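Local structure of vaginolysin (Gardnerella vaginalis, 5IMY) at residues Asp54-Asn57 and Phe62-Val65; Phe199-Val202 and Glu206-Thr209; Lys443-Thr448 and Glu453-Val458. The protein probably binds cholesterol in host membranes and acts as a secreted, pore-forming toxin of the cholesterol-dependent cytolysin family. All coordinates share one frame; numbering follows the deposited sequence.

Contact 1 of 3, residues Asp54-Asn57 and Phe62-Val65; sequences DSFN and FVVV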
loop_
_atom_site.group_PDB
_atom_site.type_symbol
_atom_site.label_atom_id
_atom_site.label_comp_id
_atom_site.label_asym_id
_atom_site.label_seq_id
_atom_site.Cartn_x
_atom_site.Cartn_y
_atom_site.Cartn_z
ATOM N N ASP A 54 -6.613 9.473 6.209
ATOM C CA ASP A 54 -6.465 10.908 6.395
ATOM C C ASP A 54 -5.056 11.170 6.906
ATOM O O ASP A 54 -4.312 10.242 7.236
ATOM C CB ASP A 54 -7.521 11.466 7.357
ATOM C CG ASP A 54 -8.193 12.721 6.825
ATOM O OD1 ASP A 54 -7.616 13.383 5.936
ATOM O OD2 ASP A 54 -9.300 13.047 7.300
ATOM N N SER A 55 -4.690 12.448 6.972
ATOM C CA SER A 55 -3.322 12.811 7.310
ATOM C C SER A 55 -3.288 14.189 7.953
ATOM O O SER A 55 -4.216 14.989 7.814
ATOM C CB SER A 55 -2.423 12.791 6.068
ATOM O OG SER A 55 -2.908 13.680 5.076
ATOM N N PHE A 56 -2.195 14.444 8.673
ATOM C CA PHE A 56 -1.893 15.759 9.222
ATOM C C PHE A 56 -0.376 15.884 9.322
ATOM O O PHE A 56 0.362 14.935 9.041
ATOM C CB PHE A 56 -2.584 15.971 10.572
ATOM C CG PHE A 56 -2.457 14.808 11.510
ATOM C CD1 PHE A 56 -1.412 14.743 12.415
ATOM C CD2 PHE A 56 -3.387 13.782 11.490
ATOM C CE1 PHE A 56 -1.295 13.674 13.283
ATOM C CE2 PHE A 56 -3.275 12.710 12.353
ATOM C CZ PHE A 56 -2.227 12.655 13.251
ATOM N N ASN A 57 0.093 17.072 9.730
ATOM C CA ASN A 57 1.513 17.429 9.645
ATOM C C ASN A 57 1.977 18.077 10.953
ATOM O O ASN A 57 2.259 19.275 10.997
ATOM C CB ASN A 57 1.761 18.368 8.460
ATOM C CG ASN A 57 2.147 17.631 7.197
ATOM O OD1 ASN A 57 2.971 16.720 7.224
ATOM N ND2 ASN A 57 1.559 18.032 6.076
ATOM N N PHE A 62 5.004 13.618 9.162
ATOM C CA PHE A 62 3.811 13.466 8.335
ATOM C C PHE A 62 3.096 12.189 8.758
ATOM O O PHE A 62 3.581 11.085 8.493
ATOM C CB PHE A 62 4.179 13.429 6.854
ATOM C CG PHE A 62 2.997 13.256 5.941
ATOM C CD1 PHE A 62 2.002 14.216 5.886
ATOM C CD2 PHE A 62 2.887 12.139 5.131
ATOM C CE1 PHE A 62 0.918 14.063 5.049
ATOM C CE2 PHE A 62 1.805 11.981 4.288
ATOM C CZ PHE A 62 0.818 12.946 4.248
ATOM N N VAL A 63 1.941 12.338 9.400
ATOM C CA VAL A 63 1.222 11.223 10.011
ATOM C C VAL A 63 0.061 10.826 9.110
ATOM O O VAL A 63 -0.732 11.678 8.691
ATOM C CB VAL A 63 0.716 11.597 11.414
ATOM C CG1 VAL A 63 0.052 10.398 12.089
ATOM C CG2 VAL A 63 1.859 12.133 12.270
ATOM N N VAL A 64 -0.042 9.531 8.817
ATOM C CA VAL A 64 -1.181 8.955 8.109
ATOM C C VAL A 64 -1.912 8.027 9.066
ATOM O O VAL A 64 -1.281 7.212 9.752
ATOM C CB VAL A 64 -0.743 8.195 6.844
ATOM C CG1 VAL A 64 -1.896 7.349 6.287
ATOM C CG2 VAL A 64 -0.245 9.164 5.784
ATOM N N VAL A 65 -3.235 8.149 9.113
ATOM C CA VAL A 65 -4.096 7.205 9.816
ATOM C C VAL A 65 -4.998 6.555 8.779
ATOM O O VAL A 65 -5.562 7.247 7.922
ATOM C CB VAL A 65 -4.923 7.888 10.920
ATOM C CG1 VAL A 65 -4.008 8.585 11.916
ATOM C CG2 VAL A 65 -5.922 8.880 10.329
#
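Asp54 N donates to Val65 O at 3.0 Å, and Val65 N answers to Asp54 O, closing one hydrogen-bonded pair of an antiparallel beta hairpin made by strands 51-57 and 62-76. A second such pair joins Phe56 to Val63, where Phe56 N reaches Val63 O at 3.1 Å. Between them, Ser55 faces Val64 as a non-hydrogen-bonded pair with the CA atoms 4.5 Å apart.

On the face bearing Phe56, Val63 and Val65, the Phe56 ring folds back over its partner strand. Its CG stands between the backbone N and carbonyl carbon (chi1 46°), which brings one ring face over Val63. The Val63 CB lies 3.9 Å from the ring centroid and 28° off the normal, a CH-pi contact. On its other edge strand 62-76 pairs antiparallel with strand 363-389, where Val63 packs on Val374 and Ser376 and Val65 on Val374.

The other face meets a second subunit: Ser55 OG is hydrogen-bonded to Phe51 N of that subunit, so this buried hydroxyl is satisfied there. Phe62, meeting the ring of Tyr377 on its own chain, brings CE1 to 3.7 Å from Ser55 CB, while Asn57 OD1 sits at its ring edge beside CD1.

Contact 2 of 3, residues Phe199-Val202 and Glu206-Thr209; sequences FDAV and EKQT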
loop_
_atom_site.group_PDB
_atom_site.type_symbol
_atom_site.label_atom_id
_atom_site.label_comp_id
_atom_site.label_asym_id
_atom_site.label_seq_id
_atom_site.Cartn_x
_atom_site.Cartn_y
_atom_site.Cartn_z
ATOM N N PHE A 199 -10.459 4.940 23.259
ATOM C CA PHE A 199 -10.580 4.456 21.887
ATOM C C PHE A 199 -10.494 5.603 20.886
ATOM O O PHE A 199 -9.836 5.477 19.847
ATOM C CB PHE A 199 -11.893 3.696 21.710
ATOM C CG PHE A 199 -11.972 2.426 22.511
ATOM C CD1 PHE A 199 -11.345 1.273 22.070
ATOM C CD2 PHE A 199 -12.685 2.384 23.698
ATOM C CE1 PHE A 199 -11.419 0.104 22.802
ATOM C CE2 PHE A 199 -12.764 1.218 24.433
ATOM C CZ PHE A 199 -12.130 0.075 23.985
ATOM N N ASP A 200 -11.158 6.727 21.175
ATOM C CA ASP A 200 -11.112 7.865 20.261
ATOM C C ASP A 200 -9.674 8.286 19.985
ATOM O O ASP A 200 -9.344 8.703 18.869
ATOM C CB ASP A 200 -11.906 9.037 20.835
ATOM C CG ASP A 200 -13.321 8.657 21.220
ATOM O OD1 ASP A 200 -14.187 8.590 20.320
ATOM O OD2 ASP A 200 -13.568 8.429 22.423
ATOM N N ALA A 201 -8.805 8.184 20.992
ATOM C CA ALA A 201 -7.408 8.556 20.809
ATOM C C ALA A 201 -6.690 7.601 19.864
ATOM O O ALA A 201 -5.808 8.026 19.110
ATOM C CB ALA A 201 -6.697 8.595 22.161
ATOM N N VAL A 202 -7.050 6.317 19.887
ATOM C CA VAL A 202 -6.400 5.348 19.010
ATOM C C VAL A 202 -6.774 5.612 17.558
ATOM O O VAL A 202 -5.913 5.641 16.670
ATOM C CB VAL A 202 -6.768 3.912 19.428
ATOM C CG1 VAL A 202 -6.088 2.898 18.515
ATOM C CG2 VAL A 202 -6.387 3.664 20.876
ATOM N N GLU A 206 -3.713 9.459 17.784
ATOM C CA GLU A 206 -3.045 10.077 18.923
ATOM C C GLU A 206 -2.267 9.046 19.729
ATOM O O GLU A 206 -1.194 9.349 20.264
ATOM C CB GLU A 206 -4.066 10.787 19.813
ATOM C CG GLU A 206 -4.716 12.005 19.176
ATOM C CD GLU A 206 -5.595 12.768 20.148
ATOM O OE1 GLU A 206 -5.705 12.338 21.316
ATOM O OE2 GLU A 206 -6.175 13.800 19.745
ATOM N N LYS A 207 -2.790 7.825 19.828
ATOM C CA LYS A 207 -2.170 6.782 20.628
ATOM C C LYS A 207 -2.170 5.463 19.870
ATOM O O LYS A 207 -2.960 5.246 18.948
ATOM C CB LYS A 207 -2.897 6.576 21.965
ATOM C CG LYS A 207 -2.594 7.614 23.025
ATOM C CD LYS A 207 -3.072 7.134 24.388
ATOM C CE LYS A 207 -3.107 8.259 25.405
ATOM N NZ LYS A 207 -3.228 7.742 26.795
ATOM N N GLN A 208 -1.252 4.592 20.273
ATOM C CA GLN A 208 -1.316 3.167 19.991
ATOM C C GLN A 208 -1.416 2.446 21.325
ATOM O O GLN A 208 -0.700 2.787 22.271
ATOM C CB GLN A 208 -0.087 2.679 19.216
ATOM C CG GLN A 208 -0.100 3.028 17.736
ATOM C CD GLN A 208 1.112 2.484 17.005
ATOM O OE1 GLN A 208 1.053 1.421 16.388
ATOM N NE2 GLN A 208 2.221 3.212 17.069
ATOM N N THR A 209 -2.313 1.466 21.413
ATOM C CA THR A 209 -2.588 0.808 22.682
ATOM C C THR A 209 -2.642 -0.699 22.490
ATOM O O THR A 209 -3.175 -1.190 21.491
ATOM C CB THR A 209 -3.909 1.298 23.291
ATOM O OG1 THR A 209 -3.849 2.714 23.496
ATOM C CG2 THR A 209 -4.177 0.609 24.629
#
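The flat carbonyl group of Ala201 is met from above: Lys207 N lies 57° out of the carbonyl plane, so its hydrogen bond to Ala201 O (3.1 Å) does not use an in-plane lone pair. Glu206 N is a second donor to the same oxygen at 2.9 Å, but its N-H...O angle of 123° makes that bond weak. A third group, Glu206 CB, rests 3.3 Å from Ala201 O. The other flat group here is the carboxylate of Glu206, whose OE1 touches Ala201 CB at 4.0 Å, with that methyl carbon lying well off the carboxylate plane. CG of Glu206 lies beside its own backbone N, and the chain then runs extended, which carries the carboxylate back alongside the alanine.

One residue further along each segment, Val202 CA approaches Lys207 O at 3.4 Å. The angle of 165° at the hydrogen supports a CA-H...O contact. The valine side chain divides its task: CG1 remains near Lys207 O, while CG2, anti to the carbonyl carbon, meets Thr209 OG1 at 3.8 Å. The two side chains cross at about a right angle.

These contacts close the short turn that joins helix 199-203 to strand 208-223, which runs on in the large antiparallel sheet, with Gln208 bonded through its backbone to Thr271. Helix 199-203 packs through Phe199 on Met177 and Leu180 of helix 177-184. The helices between strands 166-173 and 208-223 probably correspond to one of the helical clusters that, in related cytolysins, refold into transmembrane hairpins.

The link is held mainly by backbone atoms, with one sound bond (Lys207 N) and one weak one (Glu206 N) to Ala201 O. Methyl groups set against polar oxygens add contact but no salt bridge, so the junction depends little on side-chain chemistry.

Contact 3 of 3, residues Lys443-Thr448 and Glu453-Val458; sequences KLVEKT and EPWRTV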
loop_
_atom_site.group_PDB
_atom_site.type_symbol
_atom_site.label_atom_id
_atom_site.label_comp_id
_atom_site.label_asym_id
_atom_site.label_seq_id
_atom_site.Cartn_x
_atom_site.Cartn_y
_atom_site.Cartn_z
ATOM N N LYS A 443 27.218 12.948 -4.927
ATOM C CA LYS A 443 28.533 13.001 -5.557
ATOM C C LYS A 443 28.864 14.459 -5.854
ATOM O O LYS A 443 27.975 15.233 -6.223
ATOM C CB LYS A 443 28.565 12.163 -6.846
ATOM C CG LYS A 443 29.962 11.829 -7.354
ATOM C CD LYS A 443 29.914 10.837 -8.513
ATOM C CE LYS A 443 29.947 11.538 -9.864
ATOM N NZ LYS A 443 29.555 10.632 -10.982
ATOM N N LEU A 444 30.138 14.833 -5.697
ATOM C CA LEU A 444 30.545 16.236 -5.770
ATOM C C LEU A 444 31.376 16.556 -7.008
ATOM O O LEU A 444 30.950 17.370 -7.825
ATOM C CB LEU A 444 31.314 16.618 -4.494
ATOM C CG LEU A 444 31.902 18.030 -4.415
ATOM C CD1 LEU A 444 30.910 19.071 -4.868
ATOM C CD2 LEU A 444 32.352 18.341 -3.000
ATOM N N VAL A 445 32.559 15.958 -7.155
ATOM C CA VAL A 445 33.475 16.198 -8.276
ATOM C C VAL A 445 33.820 17.680 -8.428
ATOM O O VAL A 445 32.990 18.560 -8.172
ATOM C CB VAL A 445 32.923 15.617 -9.602
ATOM C CG1 VAL A 445 32.300 14.241 -9.378
ATOM C CG2 VAL A 445 31.936 16.555 -10.326
ATOM N N GLU A 446 35.054 17.963 -8.856
ATOM C CA GLU A 446 35.556 19.325 -8.989
ATOM C C GLU A 446 36.311 19.470 -10.304
ATOM O O GLU A 446 36.929 18.519 -10.788
ATOM C CB GLU A 446 36.488 19.700 -7.828
ATOM C CG GLU A 446 37.744 18.832 -7.731
ATOM C CD GLU A 446 39.002 19.636 -7.461
ATOM O OE1 GLU A 446 39.059 20.819 -7.864
ATOM O OE2 GLU A 446 39.937 19.082 -6.848
ATOM N N LYS A 447 36.266 20.675 -10.873
ATOM C CA LYS A 447 36.961 20.943 -12.128
ATOM C C LYS A 447 38.459 21.045 -11.874
ATOM O O LYS A 447 38.916 21.940 -11.155
ATOM C CB LYS A 447 36.438 22.228 -12.768
ATOM C CG LYS A 447 37.054 22.528 -14.140
ATOM C CD LYS A 447 36.841 23.977 -14.573
ATOM C CE LYS A 447 37.630 24.961 -13.711
ATOM N NZ LYS A 447 38.865 25.458 -14.379
ATOM N N THR A 448 39.224 20.133 -12.478
ATOM C CA THR A 448 40.664 20.062 -12.281
ATOM C C THR A 448 41.466 20.410 -13.527
ATOM O O THR A 448 42.630 20.800 -13.400
ATOM C CB THR A 448 41.056 18.653 -11.799
ATOM O OG1 THR A 448 40.638 18.484 -10.440
ATOM C CG2 THR A 448 42.564 18.404 -11.896
ATOM N N GLU A 453 38.158 17.309 -20.282
ATOM C CA GLU A 453 38.864 16.493 -19.305
ATOM C C GLU A 453 37.912 16.106 -18.173
ATOM O O GLU A 453 37.080 16.918 -17.761
ATOM C CB GLU A 453 40.065 17.248 -18.733
ATOM C CG GLU A 453 41.411 16.783 -19.261
ATOM C CD GLU A 453 42.576 17.496 -18.599
ATOM O OE1 GLU A 453 42.512 18.735 -18.452
ATOM O OE2 GLU A 453 43.550 16.815 -18.219
ATOM N N PRO A 454 38.009 14.885 -17.651
ATOM C CA PRO A 454 37.062 14.462 -16.610
ATOM C C PRO A 454 37.267 15.216 -15.304
ATOM O O PRO A 454 38.396 15.485 -14.887
ATOM C CB PRO A 454 37.357 12.966 -16.447
ATOM C CG PRO A 454 38.752 12.794 -16.934
ATOM C CD PRO A 454 38.938 13.804 -18.024
ATOM N N TRP A 455 36.150 15.558 -14.666
ATOM C CA TRP A 455 36.173 16.134 -13.330
ATOM C C TRP A 455 36.810 15.160 -12.339
ATOM O O TRP A 455 36.817 13.942 -12.539
ATOM C CB TRP A 455 34.752 16.473 -12.878
ATOM C CG TRP A 455 34.322 17.900 -13.095
ATOM C CD1 TRP A 455 33.905 18.778 -12.139
ATOM C CD2 TRP A 455 34.253 18.606 -14.341
ATOM N NE1 TRP A 455 33.584 19.985 -12.706
ATOM C CE2 TRP A 455 33.790 19.908 -14.057
ATOM C CE3 TRP A 455 34.541 18.267 -15.667
ATOM C CZ2 TRP A 455 33.608 20.869 -15.048
ATOM C CZ3 TRP A 455 34.358 19.226 -16.651
ATOM C CH2 TRP A 455 33.897 20.510 -16.335
ATOM N N ARG A 456 37.339 15.714 -11.250
ATOM C CA ARG A 456 37.983 14.931 -10.199
ATOM C C ARG A 456 36.993 14.714 -9.062
ATOM O O ARG A 456 36.473 15.682 -8.497
ATOM C CB ARG A 456 39.239 15.635 -9.690
ATOM C CG ARG A 456 39.758 15.098 -8.367
ATOM C CD ARG A 456 41.111 15.694 -8.035
ATOM N NE ARG A 456 41.536 15.371 -6.676
ATOM C CZ ARG A 456 42.737 15.654 -6.182
ATOM N NH1 ARG A 456 43.643 16.266 -6.936
ATOM N NH2 ARG A 456 43.035 15.323 -4.934
ATOM N N THR A 457 36.757 13.452 -8.712
ATOM C CA THR A 457 35.698 13.102 -7.773
ATOM C C THR A 457 36.136 13.386 -6.343
ATOM O O THR A 457 37.108 12.801 -5.853
ATOM C CB THR A 457 35.310 11.632 -7.925
ATOM O OG1 THR A 457 34.813 11.400 -9.248
ATOM C CG2 THR A 457 34.230 11.252 -6.910
ATOM N N VAL A 458 35.412 14.280 -5.678
ATOM C CA VAL A 458 35.467 14.449 -4.232
ATOM C C VAL A 458 34.185 13.857 -3.665
ATOM O O VAL A 458 33.098 14.104 -4.200
ATOM C CB VAL A 458 35.610 15.929 -3.834
ATOM C CG1 VAL A 458 36.018 16.055 -2.370
ATOM C CG2 VAL A 458 36.605 16.648 -4.741
HETATM O O HOH W 1 32.219 9.593 -10.699
#
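Trp455 lays its indole across the backbone of Val445-Lys447, and the side chain can be followed outward from CB. That carbon rests 3.8 Å from Val445 CG2 and also near Glu446 O, which lies beside CG as well. At the pyrrole side CD1 touches Val445 CG2 at 3.5 Å; the two side chains cross at about a right angle. NE1 comes 3.3 Å from Lys447 N, but both are donors and no hydrogen bond joins them. Further out, CE2 meets Lys447 CB at 3.7 Å, and CZ2 lies against Lys447 CG. Lys447 lies over the rim of one ring face, its CA 3.6 Å above the plane. Arg393 makes a cation-pi contact with the same indole.

Behind the ring, Glu446 and Arg456 form a single antiparallel bridge. Glu446 N donates to Arg456 O at 2.7 Å, and Arg456 N returns a straighter bond to Glu446 O (2.9 Å, 170°). The two side chains run side by side, yet Glu446 OE2 lies well out of the guanidinium plane, 4.0 Å from Arg456 NE and with no N-H pointing at it, so the charges are neighbours beyond a salt bridge. Arg456, extended from CG to NE, instead bonds through NH1 to Leu479 O. Val458 and Leu444 also lie alongside each other, pointing the same way.

The sequence from Glu446 to Arg456 corresponds to a variant of the undecapeptide of the cholesterol-dependent cytolysins, in which Lys447 takes the place of the cysteine found in many thiol-activated relatives. The paired ends and the tryptophan laid against the backbone at Glu446-Lys447 belong to that loop, which in this family lies at the membrane-facing tip of the C-terminal beta-sandwich domain.

The three contacts follow one another along the chain and do not touch. Contacts 1 and 2 are near neighbours, with centres about 14 Å apart and nearest atoms about 6 Å apart, although one belongs to the sheet containing strand 363-389 and the other joins a short helix to strand 208-223 of the large antiparallel sheet. Contact 3 is remote: its centre is about 42 Å from that of contact 1 and about 53 Å from that of contact 2, and about 56 Å from the centre of the chain, against about 16 Å for contact 2. This spacing fits an elongated cytolysin, whose undecapeptide loop lies far from the region that, in relatives, refolds for membrane insertion.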